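Local atomic coordinates of ABC transporter sugar binding protein (Xanthomonas axonopodis pv. citri, PDB entry 3UOR), a protein that probably binds maltose or related sugars in the periplasm and passes them to an ABC transporter for uptake. Residues V142-L147 with G338-R343; A186-L191 with G257-Y262; G216-A221 with Q403-R408. One frame throughout, in Å; residues are numbered along the deposited sequence.

Contact 1: V142-L147 with G338-R343; sequences VDTRLL and GDLPPR
Where Val-142 meets Leu-340 through one backbone hydrogen bond, the flat groups close by are the guanidinium of Arg-145 and the carboxylate of Asp-143, which sits at the guanidinium edge and in its plane. NE and NH2 each take one oxygen in a side-on salt bridge, with Arg-145 NE 2.9 Å from Asp-143 OD1, and this double grip holds both groups against rotation. The backbone bond itself, Val-142 N to Leu-340 O at 2.9 Å, is bent to 145° at the hydrogen.

Across the contact, Val-142 and Leu-340 form a single antiparallel hydrogen-bonded bridge. Leu-340 lays its side chain along the carbonyl of Val-142: Leu-340 CB lies 3.3 Å from Val-142 O, and Leu-340 CD1 3.5 Å from the same oxygen. On the other flank, Val-142 CG2 rests 3.7 Å from Pro-342 CB. It gets there because CG1 is turned anti to the backbone N (chi1 -173°), which leaves CG2 beside that nitrogen. Farther along, the methyl Thr-144 CG2 meets Leu-340 CD1 at 4.1 Å, the two side chains crossing at about a right angle, while Thr-144 OG1 bonds to the carbonyl of Ile-299.

The contact is buried close to the centre of the molecule. Strand 134-150 pairs with strands 303-307, 259-264 and 284-287; it is a long strand, interrupted at Thr-144 and Arg-145, consistent with one that runs between the two lobes of a solute-binding protein. The segment 338-343 links helix 327-337 to helix 344-348, and Leu-340 also packs on Phe-361 of helix 359-364.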
loop_
_atom_site.group_PDB
_atom_site.type_symbol
_atom_site.label_atom_id
_atom_site.label_comp_id
_atom_site.label_asym_id
_atom_site.label_seq_id
_atom_site.Cartn_x
_atom_site.Cartn_y
_atom_site.Cartn_z
ATOM N N VAL A 142 -5.953 -2.831 3.481
ATOM C CA VAL A 142 -4.919 -1.820 3.305
ATOM C C VAL A 142 -3.546 -2.484 3.288
ATOM O O VAL A 142 -3.255 -3.376 4.094
ATOM C CB VAL A 142 -4.938 -0.788 4.442
ATOM C CG1 VAL A 142 -3.981 0.369 4.161
ATOM C CG2 VAL A 142 -6.335 -0.254 4.637
ATOM N N ASP A 143 -2.723 -2.058 2.342
ATOM C CA ASP A 143 -1.327 -2.454 2.308
ATOM C C ASP A 143 -0.524 -1.201 2.609
ATOM O O ASP A 143 -0.657 -0.197 1.919
ATOM C CB ASP A 143 -0.990 -2.999 0.924
ATOM C CG ASP A 143 0.504 -3.212 0.718
ATOM O OD1 ASP A 143 1.294 -3.034 1.673
ATOM O OD2 ASP A 143 0.883 -3.562 -0.412
ATOM N N THR A 144 0.277 -1.233 3.665
ATOM C CA THR A 144 1.216 -0.147 3.905
ATOM C C THR A 144 2.543 -0.754 4.372
ATOM O O THR A 144 2.573 -1.908 4.792
ATOM C CB THR A 144 0.668 0.870 4.924
ATOM O OG1 THR A 144 1.518 2.028 4.957
ATOM C CG2 THR A 144 0.640 0.259 6.301
ATOM N N ARG A 145 3.633 0.010 4.285
ATOM C CA ARG A 145 4.975 -0.526 4.515
ATOM C C ARG A 145 5.619 0.123 5.723
ATOM O O ARG A 145 5.566 1.334 5.879
ATOM C CB ARG A 145 5.856 -0.266 3.274
ATOM C CG ARG A 145 5.223 -0.767 1.960
ATOM C CD ARG A 145 4.874 -2.245 2.074
ATOM N NE ARG A 145 4.089 -2.716 0.932
ATOM C CZ ARG A 145 4.606 -3.002 -0.264
ATOM N NH1 ARG A 145 5.916 -2.868 -0.477
ATOM N NH2 ARG A 145 3.812 -3.422 -1.248
ATOM N N LEU A 146 6.226 -0.676 6.588
ATOM C CA LEU A 146 6.829 -0.128 7.799
ATOM C C LEU A 146 7.988 -1.046 8.186
ATOM O O LEU A 146 8.339 -1.948 7.419
ATOM C CB LEU A 146 5.765 0.014 8.917
ATOM C CG LEU A 146 4.879 -1.184 9.268
ATOM C CD1 LEU A 146 5.724 -2.402 9.619
ATOM C CD2 LEU A 146 3.860 -0.873 10.415
ATOM N N LEU A 147 8.587 -0.847 9.358
ATOM C CA LEU A 147 9.799 -1.600 9.707
ATOM C C LEU A 147 9.565 -2.885 10.481
ATOM O O LEU A 147 9.042 -2.853 11.577
ATOM C CB LEU A 147 10.759 -0.725 10.526
ATOM C CG LEU A 147 11.135 0.626 9.921
ATOM C CD1 LEU A 147 11.839 1.469 10.969
ATOM C CD2 LEU A 147 12.024 0.452 8.690
ATOM N N GLY A 338 -3.916 -11.992 6.663
ATOM C CA GLY A 338 -3.033 -10.936 7.149
ATOM C C GLY A 338 -3.326 -9.540 6.610
ATOM O O GLY A 338 -2.647 -8.591 6.982
ATOM N N ASP A 339 -4.334 -9.408 5.747
ATOM C CA ASP A 339 -4.677 -8.116 5.144
ATOM C C ASP A 339 -5.255 -7.169 6.173
ATOM O O ASP A 339 -6.072 -7.561 7.001
ATOM C CB ASP A 339 -5.639 -8.286 3.966
ATOM C CG ASP A 339 -4.973 -8.944 2.768
ATOM O OD1 ASP A 339 -3.737 -8.957 2.737
ATOM O OD2 ASP A 339 -5.668 -9.455 1.871
ATOM N N LEU A 340 -4.815 -5.920 6.132
ATOM C CA LEU A 340 -5.140 -4.995 7.214
ATOM C C LEU A 340 -6.540 -4.419 7.061
ATOM O O LEU A 340 -6.920 -3.946 5.997
ATOM C CB LEU A 340 -4.135 -3.844 7.276
ATOM C CG LEU A 340 -2.634 -4.161 7.332
ATOM C CD1 LEU A 340 -1.887 -2.831 7.237
ATOM C CD2 LEU A 340 -2.304 -4.893 8.632
ATOM N N PRO A 341 -7.312 -4.447 8.140
ATOM C CA PRO A 341 -8.632 -3.815 8.080
ATOM C C PRO A 341 -8.484 -2.330 7.816
ATOM O O PRO A 341 -7.541 -1.710 8.312
ATOM C CB PRO A 341 -9.185 -4.047 9.481
ATOM C CG PRO A 341 -8.552 -5.359 9.914
ATOM C CD PRO A 341 -7.122 -5.234 9.366
ATOM N N PRO A 342 -9.420 -1.753 7.061
ATOM C CA PRO A 342 -9.348 -0.324 6.726
ATOM C C PRO A 342 -10.140 0.549 7.679
ATOM O O PRO A 342 -10.241 1.741 7.396
ATOM C CB PRO A 342 -10.002 -0.264 5.346
ATOM C CG PRO A 342 -10.998 -1.355 5.369
ATOM C CD PRO A 342 -10.416 -2.462 6.245
ATOM N N ARG A 343 -10.685 -0.003 8.769
ATOM C CA ARG A 343 -11.519 0.811 9.681
ATOM C C ARG A 343 -11.197 0.623 11.164
ATOM O O ARG A 343 -10.783 -0.442 11.576
ATOM C CB ARG A 343 -13.027 0.594 9.418
ATOM C CG ARG A 343 -13.517 -0.834 9.549
ATOM C CD ARG A 343 -15.002 -0.978 9.156
ATOM N NE ARG A 343 -15.857 -0.021 9.860
ATOM C CZ ARG A 343 -17.186 0.001 9.759
ATOM N NH1 ARG A 343 -17.820 -0.902 9.010
ATOM N NH2 ARG A 343 -17.886 0.926 10.405
#

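Contact 2: A186-L191 with G257-Y262; sequences AILMPL and GYYAFY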
loop_
_atom_site.group_PDB
_atom_site.type_symbol
_atom_site.label_atom_id
_atom_site.label_comp_id
_atom_site.label_asym_id
_atom_site.label_seq_id
_atom_site.Cartn_x
_atom_site.Cartn_y
_atom_site.Cartn_z
ATOM N N ALA A 186 22.282 -2.329 8.380
ATOM C CA ALA A 186 21.224 -1.932 9.293
ATOM C C ALA A 186 19.838 -2.259 8.712
ATOM O O ALA A 186 18.972 -2.758 9.418
ATOM C CB ALA A 186 21.338 -0.454 9.630
ATOM N N ILE A 187 19.637 -2.005 7.420
ATOM C CA ILE A 187 18.298 -2.114 6.836
ATOM C C ILE A 187 18.337 -2.609 5.395
ATOM O O ILE A 187 19.245 -2.263 4.632
ATOM C CB ILE A 187 17.575 -0.749 6.861
ATOM C CG1 ILE A 187 16.121 -0.877 6.396
ATOM C CG2 ILE A 187 18.305 0.253 5.979
ATOM C CD1 ILE A 187 15.320 0.414 6.633
ATOM N N LEU A 188 17.344 -3.414 5.032
ATOM C CA LEU A 188 17.171 -3.881 3.666
ATOM C C LEU A 188 16.002 -3.176 2.968
ATOM O O LEU A 188 14.857 -3.251 3.420
ATOM C CB LEU A 188 16.933 -5.396 3.643
ATOM C CG LEU A 188 16.537 -5.921 2.262
ATOM C CD1 LEU A 188 17.700 -5.769 1.298
ATOM C CD2 LEU A 188 16.078 -7.374 2.325
ATOM N N MET A 189 16.317 -2.486 1.875
ATOM C CA MET A 189 15.349 -1.826 1.013
ATOM C C MET A 189 15.773 -2.126 -0.424
ATOM O O MET A 189 16.608 -1.412 -0.986
ATOM C CB MET A 189 15.389 -0.304 1.208
ATOM C CG MET A 189 15.107 0.192 2.621
ATOM S SD MET A 189 14.972 1.996 2.714
ATOM C CE MET A 189 16.682 2.474 2.308
ATOM N N PRO A 190 15.216 -3.185 -1.023
ATOM C CA PRO A 190 15.642 -3.587 -2.373
ATOM C C PRO A 190 15.459 -2.467 -3.389
ATOM O O PRO A 190 14.389 -1.884 -3.456
ATOM C CB PRO A 190 14.725 -4.766 -2.700
ATOM C CG PRO A 190 14.254 -5.269 -1.369
ATOM C CD PRO A 190 14.154 -4.051 -0.487
ATOM N N LEU A 191 16.499 -2.188 -4.173
ATOM C CA LEU A 191 16.520 -1.062 -5.105
ATOM C C LEU A 191 15.529 -1.175 -6.273
ATOM O O LEU A 191 15.259 -0.188 -6.957
ATOM C CB LEU A 191 17.939 -0.880 -5.647
ATOM C CG LEU A 191 18.923 -0.251 -4.659
ATOM C CD1 LEU A 191 20.361 -0.366 -5.151
ATOM C CD2 LEU A 191 18.554 1.205 -4.410
ATOM N N GLY A 257 20.677 -12.201 10.614
ATOM C CA GLY A 257 21.340 -10.995 11.071
ATOM C C GLY A 257 22.092 -10.225 9.990
ATOM O O GLY A 257 22.847 -9.305 10.304
ATOM N N TYR A 258 21.883 -10.581 8.725
ATOM C CA TYR A 258 22.476 -9.834 7.607
ATOM C C TYR A 258 22.029 -8.366 7.616
ATOM O O TYR A 258 22.740 -7.484 7.140
ATOM C CB TYR A 258 22.134 -10.493 6.260
ATOM C CG TYR A 258 22.787 -9.851 5.034
ATOM C CD1 TYR A 258 24.134 -9.498 5.031
ATOM C CD2 TYR A 258 22.059 -9.636 3.866
ATOM C CE1 TYR A 258 24.730 -8.923 3.903
ATOM C CE2 TYR A 258 22.648 -9.068 2.733
ATOM C CZ TYR A 258 23.976 -8.713 2.760
ATOM O OH TYR A 258 24.545 -8.153 1.636
ATOM N N TYR A 259 20.840 -8.113 8.158
ATOM C CA TYR A 259 20.357 -6.752 8.359
ATOM C C TYR A 259 19.349 -6.761 9.493
ATOM O O TYR A 259 18.622 -7.738 9.663
ATOM C CB TYR A 259 19.730 -6.185 7.074
ATOM C CG TYR A 259 18.900 -7.179 6.295
ATOM C CD1 TYR A 259 19.440 -7.864 5.213
ATOM C CD2 TYR A 259 17.587 -7.437 6.646
ATOM C CE1 TYR A 259 18.701 -8.769 4.512
ATOM C CE2 TYR A 259 16.831 -8.355 5.948
ATOM C CZ TYR A 259 17.396 -9.018 4.882
ATOM O OH TYR A 259 16.650 -9.924 4.166
ATOM N N ALA A 260 19.307 -5.667 10.255
ATOM C CA ALA A 260 18.452 -5.561 11.430
ATOM C C ALA A 260 17.004 -5.155 11.122
ATOM O O ALA A 260 16.058 -5.602 11.814
ATOM C CB ALA A 260 19.077 -4.577 12.412
ATOM N N PHE A 261 16.835 -4.290 10.113
ATOM C CA PHE A 261 15.509 -3.815 9.690
ATOM C C PHE A 261 15.177 -4.252 8.273
ATOM O O PHE A 261 16.052 -4.364 7.400
ATOM C CB PHE A 261 15.400 -2.276 9.706
ATOM C CG PHE A 261 15.737 -1.630 11.023
ATOM C CD1 PHE A 261 15.634 -2.328 12.216
ATOM C CD2 PHE A 261 16.130 -0.294 11.062
ATOM C CE1 PHE A 261 15.922 -1.711 13.425
ATOM C CE2 PHE A 261 16.425 0.325 12.261
ATOM C CZ PHE A 261 16.317 -0.380 13.445
ATOM N N TYR A 262 13.887 -4.435 8.037
ATOM C CA TYR A 262 13.366 -4.729 6.719
ATOM C C TYR A 262 12.099 -3.889 6.562
ATOM O O TYR A 262 11.155 -4.021 7.344
ATOM C CB TYR A 262 13.080 -6.226 6.600
ATOM C CG TYR A 262 12.483 -6.680 5.287
ATOM C CD1 TYR A 262 12.984 -6.235 4.073
ATOM C CD2 TYR A 262 11.455 -7.608 5.265
ATOM C CE1 TYR A 262 12.442 -6.672 2.869
ATOM C CE2 TYR A 262 10.901 -8.062 4.058
ATOM C CZ TYR A 262 11.397 -7.586 2.874
ATOM O OH TYR A 262 10.850 -8.030 1.695
#
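Leu-188 is the bump of this contact, and the hollow it fills is walled by Tyr-259 and Tyr-262. Its CB stands over the middle of the Tyr-259 ring, 3.5 Å from the centroid and 5° off the normal, a CH-pi contact. As chi1 (171°) swings CG away from the amide nitrogen, the branch reaches on across the same ring, bringing Leu-188 CD2 to 3.3 Å from Tyr-259 CZ. The hydroxyl beyond is held by the carbonyl of Val-250. Tyr-262 closes the other wall: it lies beside Leu-188, pointing the same way, with Tyr-262 CD1 3.7 Å from Leu-188 CD2.

On the face carrying Ile-187 and Phe-261, Ile-187 CG1 settles 3.7 Å from Phe-261 CB, the side chains crossing at a slant. The backbones are drawn together by Phe-261 N to Ala-186 O, 2.7 Å, and Leu-188 N to Phe-261 O, 2.9 Å; Ala-260 N adds a weak bond to the same Ala-186 oxygen.

This alternation of bonds is that of a parallel beta pair. The chain between its strands passes through helices 195-202, 221-235 and 250-256, in keeping with the alpha/beta architecture of periplasmic binding proteins.

Contact 3: G216-A221 with Q403-R408; sequences GNFRGA and QELDQR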
loop_
_atom_site.group_PDB
_atom_site.type_symbol
_atom_site.label_atom_id
_atom_site.label_comp_id
_atom_site.label_asym_id
_atom_site.label_seq_id
_atom_site.Cartn_x
_atom_site.Cartn_y
_atom_site.Cartn_z
ATOM N N GLY A 216 5.117 17.019 -13.269
ATOM C CA GLY A 216 5.823 16.384 -12.173
ATOM C C GLY A 216 6.305 17.455 -11.209
ATOM O O GLY A 216 6.554 18.578 -11.616
ATOM N N ASN A 217 6.420 17.120 -9.932
ATOM C CA ASN A 217 6.940 18.059 -8.960
ATOM C C ASN A 217 8.064 17.407 -8.199
ATOM O O ASN A 217 8.241 17.676 -7.010
ATOM C CB ASN A 217 5.858 18.504 -7.969
ATOM C CG ASN A 217 6.309 19.676 -7.109
ATOM O OD1 ASN A 217 6.975 20.580 -7.588
ATOM N ND2 ASN A 217 5.938 19.664 -5.837
ATOM N N PHE A 218 8.827 16.556 -8.879
ATOM C CA PHE A 218 9.938 15.868 -8.236
ATOM C C PHE A 218 11.122 16.796 -7.984
ATOM O O PHE A 218 11.979 16.518 -7.136
ATOM C CB PHE A 218 10.312 14.596 -9.000
ATOM C CG PHE A 218 9.221 13.551 -8.974
ATOM C CD1 PHE A 218 9.209 12.565 -8.000
ATOM C CD2 PHE A 218 8.188 13.588 -9.891
ATOM C CE1 PHE A 218 8.197 11.609 -7.951
ATOM C CE2 PHE A 218 7.176 12.644 -9.858
ATOM C CZ PHE A 218 7.177 11.652 -8.881
ATOM N N ARG A 219 11.143 17.925 -8.685
ATOM C CA ARG A 219 12.113 18.976 -8.390
ATOM C C ARG A 219 11.763 19.780 -7.131
ATOM O O ARG A 219 12.538 20.642 -6.687
ATOM C CB ARG A 219 12.240 19.924 -9.582
ATOM C CG ARG A 219 13.167 19.394 -10.689
ATOM C CD ARG A 219 13.110 20.295 -11.898
ATOM N NE ARG A 219 11.789 20.267 -12.511
ATOM C CZ ARG A 219 11.446 21.005 -13.555
ATOM N NH1 ARG A 219 12.330 21.839 -14.091
ATOM N NH2 ARG A 219 10.220 20.914 -14.052
ATOM N N GLY A 220 10.584 19.526 -6.575
ATOM C CA GLY A 220 10.151 20.226 -5.367
ATOM C C GLY A 220 10.991 19.865 -4.155
ATOM O O GLY A 220 11.696 18.846 -4.164
ATOM N N ALA A 221 10.918 20.694 -3.112
ATOM C CA ALA A 221 11.691 20.462 -1.884
ATOM C C ALA A 221 11.445 19.095 -1.249
ATOM O O ALA A 221 12.369 18.447 -0.765
ATOM C CB ALA A 221 11.438 21.584 -0.853
ATOM N N GLN A 403 15.590 16.616 -12.130
ATOM C CA GLN A 403 15.348 17.334 -13.375
ATOM C C GLN A 403 14.888 16.347 -14.447
ATOM O O GLN A 403 13.916 16.576 -15.187
ATOM C CB GLN A 403 16.651 18.013 -13.826
ATOM C CG GLN A 403 16.538 18.776 -15.134
ATOM C CD GLN A 403 16.586 20.283 -14.927
ATOM O OE1 GLN A 403 17.057 20.764 -13.891
ATOM N NE2 GLN A 403 16.097 21.035 -15.912
ATOM N N GLU A 404 15.614 15.244 -14.525
ATOM C CA GLU A 404 15.346 14.219 -15.516
ATOM C C GLU A 404 14.012 13.542 -15.208
ATOM O O GLU A 404 13.223 13.293 -16.111
ATOM C CB GLU A 404 16.477 13.190 -15.504
ATOM C CG GLU A 404 16.232 12.014 -16.412
ATOM C CD GLU A 404 17.432 11.077 -16.548
ATOM O OE1 GLU A 404 18.546 11.390 -16.062
ATOM O OE2 GLU A 404 17.241 10.010 -17.163
ATOM N N LEU A 405 13.761 13.251 -13.928
ATOM C CA LEU A 405 12.495 12.614 -13.537
ATOM C C LEU A 405 11.314 13.483 -13.941
ATOM O O LEU A 405 10.396 13.001 -14.601
ATOM C CB LEU A 405 12.464 12.307 -12.039
ATOM C CG LEU A 405 11.247 11.579 -11.471
ATOM C CD1 LEU A 405 10.911 10.304 -12.257
ATOM C CD2 LEU A 405 11.526 11.241 -10.020
ATOM N N ASP A 406 11.344 14.764 -13.574
ATOM C CA ASP A 406 10.320 15.704 -14.044
ATOM C C ASP A 406 10.132 15.722 -15.574
ATOM O O ASP A 406 8.989 15.790 -16.061
ATOM C CB ASP A 406 10.551 17.125 -13.499
ATOM C CG ASP A 406 9.889 17.337 -12.130
ATOM O OD1 ASP A 406 9.099 16.457 -11.705
ATOM O OD2 ASP A 406 10.138 18.382 -11.492
ATOM N N GLN A 407 11.232 15.666 -16.328
ATOM C CA GLN A 407 11.127 15.596 -17.781
ATOM C C GLN A 407 10.353 14.358 -18.188
ATOM O O GLN A 407 9.451 14.446 -18.997
ATOM C CB GLN A 407 12.497 15.573 -18.475
ATOM C CG GLN A 407 13.262 16.876 -18.439
ATOM C CD GLN A 407 14.574 16.790 -19.217
ATOM O OE1 GLN A 407 15.646 17.146 -18.708
ATOM N NE2 GLN A 407 14.494 16.298 -20.459
ATOM N N ARG A 408 10.715 13.198 -17.647
ATOM C CA ARG A 408 9.997 11.968 -17.982
ATOM C C ARG A 408 8.529 12.080 -17.561
ATOM O O ARG A 408 7.627 11.701 -18.306
ATOM C CB ARG A 408 10.649 10.747 -17.318
ATOM C CG ARG A 408 12.097 10.454 -17.797
ATOM C CD ARG A 408 12.185 10.303 -19.335
ATOM N NE ARG A 408 13.327 11.055 -19.861
ATOM C CZ ARG A 408 13.232 12.099 -20.677
ATOM N NH1 ARG A 408 12.053 12.501 -21.100
ATOM N NH2 ARG A 408 14.320 12.734 -21.081
HETATM O O HOH W 1 15.323 22.781 -13.355
#
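Gln-403, exposed on the helix, meets Arg-219 through a water: the water donates to Gln-403 OE1 (2.7 Å) and accepts from Arg-219 NH1 (3.2 Å), lying at the edge of the guanidinium and in its plane.

Two residues on, Leu-405 turns inward onto one face of the Phe-218 ring. Its CG stands 4.1 Å from the ring centroid, displaced toward the rim, and Leu-405 CD2 presses to 3.3 Å from Phe-218 CD1.

Asp-406 follows and carries the polar part of the contact, its carboxylate reaching into the type I turn of Asn-217 to Gly-220. Phe-218 N gives a hydrogen bond of 2.8 Å to Asp-406 OD1, from the syn side, and the same oxygen lies at the edge of the Phe-218 ring. Asp-406 OD2 is gripped twice by Arg-219: its N comes from above the carboxylate plane at 3.0 Å, and its NE arrives on the anti lone pair at 2.7 Å, nearly straight at 170°. A bend at chi3 (-66°) folds the arginine chain round this oxygen. Three N-H donors on one largely buried carboxylate would favour its charged form.

The turn leads from strand 215-216 into helix 221-235, with Gly-220 as N-cap. Helix 398-412 thus lies against that entrance, while Leu-405 also packs on Met-384 of helix 377-394 and Phe-218 meets Phe-223 edge-to-face.

From the N terminus, the chain first lays down 142-147 on the long strand 134-150 and ends the loop of contact 1 only at 338-343, nearly two hundred residues later. Contact 2 is nested within it, joining 186-191 to 257-262. Its strand 259-264 neighbours strand 134-150 in the same sheet, and the two contacts touch where Leu-147 CD2 lies 3.9 Å from Ile-187 CD1. Contact 3 opens at 216-221, inside both loops, but closes at 403-408, beyond both, and so crosses each. It ties the late helix 398-412 to the start of helix 221-235, its nearest atoms about 12 Å from contact 2 and 16 Å from contact 1.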